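Local coordinates for protein enolase-phosphatase E1 (Saccharomyces cerevisiae, PDB 2G80) that probably catalyses the magnesium-dependent enolization and then dephosphorylation of 2,3-diketo-5-methylthiopentyl-1-phosphate, two successive steps of methionine salvage, at residues F133-K138 and L169-Y174; S74-Q79 and L105-G110; T41-S46 and K123-A128. One frame throughout, in Å; residues are numbered along the deposited sequence.

Contact 2 is a surface contact within what is probably the helical cap. Contacts 1 and 3 are partly buried and belong to the core side of the protein. Their centres lie about 14 Å apart, whereas contact 2 is centred about 30 Å from contact 1 and 26 Å from contact 3. Contact 3 joins the two probable linkers between core and cap, and the 105-110 and 74-79 segments lie on the chain between those linkers. The 123-128 linker runs into the helix used by contact 1. Contact 2 packs aliphatic branches, contact 1 adds a lysine chain over a tyrosine ring, and contact 3 has a backbone hydrogen bond from segment to segment.

Contact 1 (F133-K138 and L169-Y174); sequences FIKRKK and LDLNSY
K135, near the end of helix 128-136, faces Y174 in the non-regular segment 169-174, and their CA atoms are 5.7 Å apart. The Y174 ring and the K135 chain lie against each other and make the main part of the contact. K135 CG sits over the centre of one ring face, 3.8 Å from the ring centroid and only 3° off the normal. This is a clear CH-pi contact. The lysine chain is extended beyond CG, which carries it across the ring toward the hydroxyl end. CE then comes within 3.9 Å of Y174 CE2. K135 CE also lies 4.2 Å from L171 CD2. On the opposite ring face lies S173 OG, toward the rim, so the ring is held between the lysine chain and its own neighbour. D170 O and L171 CA meet the ring edge in its plane.

I134 packs lower down, at the root of the tyrosine. Its CG2 is anti to the backbone N and reaches Y174 CB at 3.7 Å, while I134 O lies 3.6 Å from the same CB. The other branch of I134 ends in CD1, which meets L171 CD1 at 4.3 Å. With an alanine in place of Y174, the K135 chain would probably lose the surface it lies on and be free to turn. Within 169-174, D170 OD1 accepts from N172 N at 2.9 Å in an Asx turn. I134 also touches L36 of strand 33-36. The contact thus joins a helix packed on the parallel sheet of the HAD core to the loop that leads into its edge strand 177-179.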
# COMPACT_ATOMS: atom_id res chain seq x y z
N PHE A 133 -13.22 0.58 -10.85
CA PHE A 133 -13.79 -0.33 -9.85
C PHE A 133 -14.05 0.39 -8.52
O PHE A 133 -15.14 0.32 -7.98
CB PHE A 133 -12.84 -1.51 -9.66
CG PHE A 133 -13.27 -2.50 -8.63
CD1 PHE A 133 -12.88 -2.35 -7.29
CD2 PHE A 133 -14.05 -3.61 -8.99
CE1 PHE A 133 -13.25 -3.29 -6.33
CE2 PHE A 133 -14.44 -4.55 -8.03
CZ PHE A 133 -14.02 -4.40 -6.71
N ILE A 134 -13.02 1.06 -8.01
CA ILE A 134 -13.07 1.85 -6.77
C ILE A 134 -14.11 2.97 -6.85
O ILE A 134 -14.79 3.22 -5.88
CB ILE A 134 -11.65 2.40 -6.41
CG1 ILE A 134 -10.74 1.24 -5.94
CG2 ILE A 134 -11.69 3.45 -5.29
CD1 ILE A 134 -9.24 1.61 -5.86
N LYS A 135 -14.18 3.66 -7.99
CA LYS A 135 -15.17 4.72 -8.20
C LYS A 135 -16.61 4.23 -8.30
O LYS A 135 -17.50 5.02 -8.03
CB LYS A 135 -14.86 5.57 -9.44
CG LYS A 135 -13.66 6.49 -9.30
CD LYS A 135 -13.59 7.45 -10.51
CE LYS A 135 -12.52 8.50 -10.28
NZ LYS A 135 -12.50 9.56 -11.33
N ARG A 136 -16.84 2.98 -8.73
CA ARG A 136 -18.22 2.47 -8.92
C ARG A 136 -18.81 1.61 -7.81
O ARG A 136 -20.03 1.62 -7.64
CB ARG A 136 -18.37 1.75 -10.26
CG ARG A 136 -17.83 0.37 -10.39
CD ARG A 136 -18.31 -0.23 -11.68
NE ARG A 136 -17.68 -1.54 -11.85
CZ ARG A 136 -16.48 -1.75 -12.36
NH1 ARG A 136 -15.73 -0.74 -12.80
NH2 ARG A 136 -16.01 -2.98 -12.42
N LYS A 137 -17.97 0.88 -7.07
CA LYS A 137 -18.45 0.00 -6.02
C LYS A 137 -18.82 0.83 -4.78
O LYS A 137 -18.14 1.78 -4.44
CB LYS A 137 -17.44 -1.09 -5.69
CG LYS A 137 -17.17 -2.07 -6.83
CD LYS A 137 -18.42 -2.77 -7.32
CE LYS A 137 -18.12 -3.81 -8.33
NZ LYS A 137 -19.40 -4.45 -8.71
N LYS A 138 -19.89 0.43 -4.11
CA LYS A 138 -20.38 1.18 -2.96
C LYS A 138 -19.59 1.09 -1.68
O LYS A 138 -19.51 2.06 -0.95
CB LYS A 138 -21.87 0.89 -2.76
CG LYS A 138 -22.60 1.70 -3.83
CD LYS A 138 -23.94 1.31 -4.07
CE LYS A 138 -24.45 2.03 -5.28
NZ LYS A 138 -24.33 3.50 -5.29
N LEU A 169 -4.76 12.20 -9.59
CA LEU A 169 -6.17 12.05 -9.20
C LEU A 169 -6.24 11.68 -7.71
O LEU A 169 -5.37 10.98 -7.20
CB LEU A 169 -6.83 10.92 -10.00
CG LEU A 169 -6.70 10.96 -11.51
CD1 LEU A 169 -7.32 9.73 -12.11
CD2 LEU A 169 -7.34 12.24 -12.07
N ASP A 170 -7.30 12.11 -7.05
CA ASP A 170 -7.53 11.80 -5.65
C ASP A 170 -8.67 10.77 -5.60
O ASP A 170 -9.79 11.04 -6.04
CB ASP A 170 -7.90 13.07 -4.88
CG ASP A 170 -8.04 12.85 -3.36
OD1 ASP A 170 -7.83 11.74 -2.82
OD2 ASP A 170 -8.36 13.84 -2.67
N LEU A 171 -8.35 9.58 -5.10
CA LEU A 171 -9.33 8.52 -4.90
C LEU A 171 -9.80 8.38 -3.45
O LEU A 171 -10.65 7.54 -3.19
CB LEU A 171 -8.77 7.18 -5.36
CG LEU A 171 -8.28 7.06 -6.81
CD1 LEU A 171 -8.06 5.56 -7.09
CD2 LEU A 171 -9.25 7.66 -7.82
N ASN A 172 -9.28 9.19 -2.52
CA ASN A 172 -9.68 9.08 -1.10
C ASN A 172 -11.17 9.27 -0.83
O ASN A 172 -11.71 8.62 0.07
CB ASN A 172 -8.80 9.95 -0.17
CG ASN A 172 -7.34 9.44 -0.09
OD1 ASN A 172 -7.07 8.26 0.13
ND2 ASN A 172 -6.42 10.34 -0.30
N SER A 173 -11.85 10.06 -1.65
CA SER A 173 -13.31 10.20 -1.52
C SER A 173 -14.08 8.92 -1.95
O SER A 173 -15.24 8.83 -1.66
CB SER A 173 -13.85 11.44 -2.24
OG SER A 173 -13.83 11.25 -3.65
N TYR A 174 -13.44 7.95 -2.61
CA TYR A 174 -14.09 6.68 -3.01
C TYR A 174 -13.77 5.49 -2.12
O TYR A 174 -14.38 4.46 -2.28
CB TYR A 174 -13.77 6.35 -4.45
CG TYR A 174 -14.12 7.48 -5.39
CD1 TYR A 174 -15.42 7.64 -5.90
CD2 TYR A 174 -13.15 8.41 -5.76
CE1 TYR A 174 -15.73 8.72 -6.77
CE2 TYR A 174 -13.43 9.48 -6.60
CZ TYR A 174 -14.72 9.63 -7.11
OH TYR A 174 -14.93 10.69 -7.95

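Contact 2 (S74-Q79 and L105-G110); sequences SNILSQ and LKQLQG
I76 and L108 are the residues of closest backbone approach, with 6.4 Å between their CA atoms. Helix 74-78 and helix 105-110 run nearly antiparallel, at 157° between their directions, with 9.5 Å between axes. L108 can be followed outward. Its CB is met by I76 CG2 at 3.9 Å. Its CG is anti to the backbone N (chi1 -172°), and together with chi2 (61°) this brings the end of the chain nearer helix 74-78 than the direction of CB suggests. CD1 touches both L77 CD2 at 4.1 Å and I76 CG2 at 4.2 Å. CD2 meets L77 CD2 more closely, at 3.8 Å. The two leucines therefore touch by their terminal methyl groups.

I76 CG2 is the main probe from the other helix. It packs on the backbone L108 N at 3.8 Å and reaches Q107 CB at 4.1 Å. Its other branch ends in CD1, near Q107 O. Toward the solvent side Q79 OE1 and Q107 OE1 approach each other loosely, without bonding. Two side-chain bonds lie within the segments. S78 OG donates to N75 O from above the carbonyl plane. K106 NZ donates to Q109 OE1 in the carbonyl plane, on a lone pair.

The contact is far from the magnesium and substrate sites. The side chains of L77 and L108 both touch I92 of helix 85-97, and L108 also rests on F56 of helix 46-65. Aliphatic side chains packed among several helices in this way are consistent with the helical cap inserted into class I HAD phosphatases.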
# COMPACT_ATOMS: atom_id res chain seq x y z
N SER A 74 13.79 16.80 11.80
CA SER A 74 14.84 16.68 12.83
C SER A 74 14.36 15.84 14.04
O SER A 74 15.13 15.06 14.63
CB SER A 74 15.28 18.09 13.25
OG SER A 74 16.27 18.10 14.25
N ASN A 75 13.09 15.99 14.39
CA ASN A 75 12.43 15.21 15.43
C ASN A 75 12.31 13.74 15.02
O ASN A 75 12.52 12.86 15.84
CB ASN A 75 11.04 15.77 15.74
CG ASN A 75 11.10 17.22 16.26
OD1 ASN A 75 12.14 17.68 16.77
ND2 ASN A 75 9.99 17.95 16.11
N ILE A 76 12.02 13.50 13.74
CA ILE A 76 11.98 12.12 13.21
C ILE A 76 13.40 11.53 13.24
O ILE A 76 13.59 10.47 13.80
CB ILE A 76 11.38 12.03 11.76
CG1 ILE A 76 9.93 12.54 11.75
CG2 ILE A 76 11.43 10.55 11.25
CD1 ILE A 76 9.35 12.82 10.40
N LEU A 77 14.37 12.27 12.69
CA LEU A 77 15.75 11.81 12.63
C LEU A 77 16.40 11.48 13.96
O LEU A 77 17.15 10.53 14.04
CB LEU A 77 16.62 12.79 11.83
CG LEU A 77 16.37 12.80 10.31
CD1 LEU A 77 17.13 13.95 9.69
CD2 LEU A 77 16.78 11.50 9.63
N SER A 78 16.08 12.26 15.00
CA SER A 78 16.59 12.05 16.35
C SER A 78 16.14 10.71 16.95
O SER A 78 16.88 10.14 17.75
CB SER A 78 16.21 13.20 17.30
OG SER A 78 14.79 13.24 17.46
N GLN A 79 14.97 10.20 16.55
CA GLN A 79 14.47 8.89 17.04
C GLN A 79 15.21 7.64 16.53
O GLN A 79 14.84 6.53 16.90
CB GLN A 79 12.97 8.79 16.84
CG GLN A 79 12.23 9.83 17.70
CD GLN A 79 10.77 9.49 17.93
OE1 GLN A 79 10.05 9.14 17.00
NE2 GLN A 79 10.32 9.62 19.18
N LEU A 105 11.82 4.72 10.35
CA LEU A 105 12.08 4.72 8.90
C LEU A 105 10.79 5.06 8.12
O LEU A 105 10.82 5.92 7.25
CB LEU A 105 12.61 3.37 8.40
CG LEU A 105 12.93 3.26 6.89
CD1 LEU A 105 14.00 4.26 6.52
CD2 LEU A 105 13.35 1.85 6.48
N LYS A 106 9.69 4.37 8.45
CA LYS A 106 8.39 4.59 7.81
C LYS A 106 7.88 6.01 7.93
O LYS A 106 7.28 6.53 6.98
CB LYS A 106 7.32 3.60 8.30
CG LYS A 106 7.67 2.09 8.15
CD LYS A 106 8.41 1.79 6.85
CE LYS A 106 8.66 0.33 6.55
NZ LYS A 106 9.34 0.28 5.18
N GLN A 107 8.11 6.63 9.09
CA GLN A 107 7.77 8.03 9.26
C GLN A 107 8.65 8.91 8.39
O GLN A 107 8.16 9.84 7.77
CB GLN A 107 7.94 8.47 10.70
CG GLN A 107 6.91 7.87 11.63
CD GLN A 107 7.23 8.16 13.05
OE1 GLN A 107 7.56 9.30 13.39
NE2 GLN A 107 7.17 7.14 13.89
N LEU A 108 9.96 8.63 8.37
CA LEU A 108 10.86 9.42 7.54
C LEU A 108 10.47 9.30 6.05
O LEU A 108 10.46 10.32 5.35
CB LEU A 108 12.31 9.03 7.76
CG LEU A 108 13.36 9.91 7.08
CD1 LEU A 108 13.27 11.36 7.59
CD2 LEU A 108 14.72 9.29 7.31
N GLN A 109 10.16 8.07 5.64
CA GLN A 109 9.62 7.76 4.31
C GLN A 109 8.33 8.50 3.99
O GLN A 109 8.18 9.01 2.90
CB GLN A 109 9.39 6.25 4.16
CG GLN A 109 10.69 5.52 3.99
CD GLN A 109 10.57 4.03 3.92
OE1 GLN A 109 9.64 3.42 4.45
NE2 GLN A 109 11.58 3.41 3.29
N GLY A 110 7.41 8.53 4.96
CA GLY A 110 6.16 9.24 4.86
C GLY A 110 6.38 10.71 4.58
O GLY A 110 5.76 11.27 3.67

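Contact 3 (T41-S46 and K123-A128); sequences TVCPIS and KAPVYA
P44 and Y127 approach from opposite directions, with P44 CD over one face of the Y127 ring. This carbon is offset toward the rim, 4.1 Å from the ring centroid and 25° off the normal. CG of Y127 is anti to the carbonyl carbon (chi1 -63°), and with chi2 this lays the ring beside P44. Its OH end passes the proline backbone, 3.3 Å from P44 CA. A water held by I45 N at 3.0 Å makes a weak bond to Y127 OH. The same P44 CD is close to P125 O, and it is 4.0 Å from P125 CG. P125 is the centre of an inverse gamma turn.

The backbones are tied by Y127 N donating to V42 O at 3.0 Å, nearly straight at 164°. V126 CA-H approaches the same oxygen, and V126 CG1 is 3.3 Å from it. R232 makes a cation-pi contact with Y127 and bonds T41 O. T41 OG1 is bonded to D37, a magnesium ligand.

The contact joins the linker from strand 33-36 to helix 46-65 with the linker from helix 103-118 to helix 128-136, while V42 packs on F155 of helix 148-156 and A130 of helix 128-136.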
# COMPACT_ATOMS: atom_id res chain seq x y z
N THR A 41 -2.11 -5.97 -6.97
CA THR A 41 -3.57 -6.08 -7.06
C THR A 41 -4.17 -4.82 -7.73
O THR A 41 -4.80 -4.95 -8.74
CB THR A 41 -4.14 -6.35 -5.66
OG1 THR A 41 -3.55 -7.56 -5.17
CG2 THR A 41 -5.64 -6.52 -5.70
N VAL A 42 -4.01 -3.65 -7.13
CA VAL A 42 -4.46 -2.38 -7.73
C VAL A 42 -3.28 -1.52 -8.28
O VAL A 42 -3.51 -0.64 -9.12
CB VAL A 42 -5.41 -1.54 -6.77
CG1 VAL A 42 -6.57 -2.40 -6.25
CG2 VAL A 42 -4.69 -0.90 -5.66
N CYS A 43 -2.05 -1.81 -7.82
CA CYS A 43 -0.84 -1.08 -8.23
C CYS A 43 0.24 -2.10 -8.67
O CYS A 43 0.32 -3.20 -8.08
CB CYS A 43 -0.33 -0.26 -7.03
SG CYS A 43 1.05 0.89 -7.35
N PRO A 44 1.03 -1.76 -9.73
CA PRO A 44 2.14 -2.62 -10.11
C PRO A 44 3.09 -2.85 -8.94
O PRO A 44 3.44 -1.93 -8.21
CB PRO A 44 2.88 -1.81 -11.17
CG PRO A 44 1.89 -0.91 -11.72
CD PRO A 44 0.88 -0.66 -10.69
N ILE A 45 3.50 -4.09 -8.82
CA ILE A 45 4.41 -4.52 -7.78
C ILE A 45 5.78 -3.80 -7.96
O ILE A 45 6.48 -3.56 -6.99
CB ILE A 45 4.44 -6.10 -7.78
CG1 ILE A 45 4.78 -6.68 -6.43
CG2 ILE A 45 5.31 -6.63 -8.91
CD1 ILE A 45 4.33 -8.15 -6.35
N SER A 46 6.12 -3.41 -9.19
CA SER A 46 7.34 -2.66 -9.49
C SER A 46 7.46 -1.24 -8.89
O SER A 46 8.58 -0.70 -8.82
CB SER A 46 7.46 -2.48 -11.00
OG SER A 46 6.44 -1.62 -11.46
N LYS A 123 3.82 9.83 -8.58
CA LYS A 123 2.40 9.58 -8.74
C LYS A 123 2.20 8.09 -8.66
O LYS A 123 3.00 7.35 -9.21
CB LYS A 123 1.94 10.13 -10.10
CG LYS A 123 1.99 11.68 -10.15
CD LYS A 123 1.85 12.24 -11.51
CE LYS A 123 2.23 13.71 -11.52
NZ LYS A 123 2.15 14.25 -12.89
N ALA A 124 1.14 7.64 -7.99
CA ALA A 124 0.88 6.19 -7.80
C ALA A 124 0.21 5.59 -9.06
O ALA A 124 -0.91 5.99 -9.41
CB ALA A 124 0.05 5.95 -6.56
N PRO A 125 0.88 4.63 -9.72
CA PRO A 125 0.36 4.03 -10.95
C PRO A 125 -0.77 3.00 -10.76
O PRO A 125 -0.61 1.82 -11.06
CB PRO A 125 1.62 3.38 -11.56
CG PRO A 125 2.44 3.00 -10.42
CD PRO A 125 2.16 3.99 -9.33
N VAL A 126 -1.95 3.44 -10.34
CA VAL A 126 -3.07 2.51 -10.17
C VAL A 126 -3.61 2.11 -11.53
O VAL A 126 -3.83 2.95 -12.40
CB VAL A 126 -4.15 3.10 -9.27
CG1 VAL A 126 -5.35 2.14 -9.11
CG2 VAL A 126 -3.53 3.44 -7.88
N TYR A 127 -3.88 0.81 -11.70
CA TYR A 127 -4.41 0.30 -12.97
C TYR A 127 -5.73 0.98 -13.31
O TYR A 127 -6.57 1.17 -12.42
CB TYR A 127 -4.60 -1.23 -12.96
CG TYR A 127 -3.31 -2.01 -12.78
CD1 TYR A 127 -2.39 -2.14 -13.82
CD2 TYR A 127 -3.03 -2.66 -11.59
CE1 TYR A 127 -1.20 -2.87 -13.65
CE2 TYR A 127 -1.84 -3.40 -11.41
CZ TYR A 127 -0.95 -3.51 -12.44
OH TYR A 127 0.19 -4.24 -12.26
N ALA A 128 -5.91 1.35 -14.58
CA ALA A 128 -7.13 2.07 -15.00
C ALA A 128 -8.45 1.36 -14.56
O ALA A 128 -9.35 1.98 -14.00
CB ALA A 128 -7.11 2.31 -16.45
O HOH W 1 2.32 -6.20 -10.59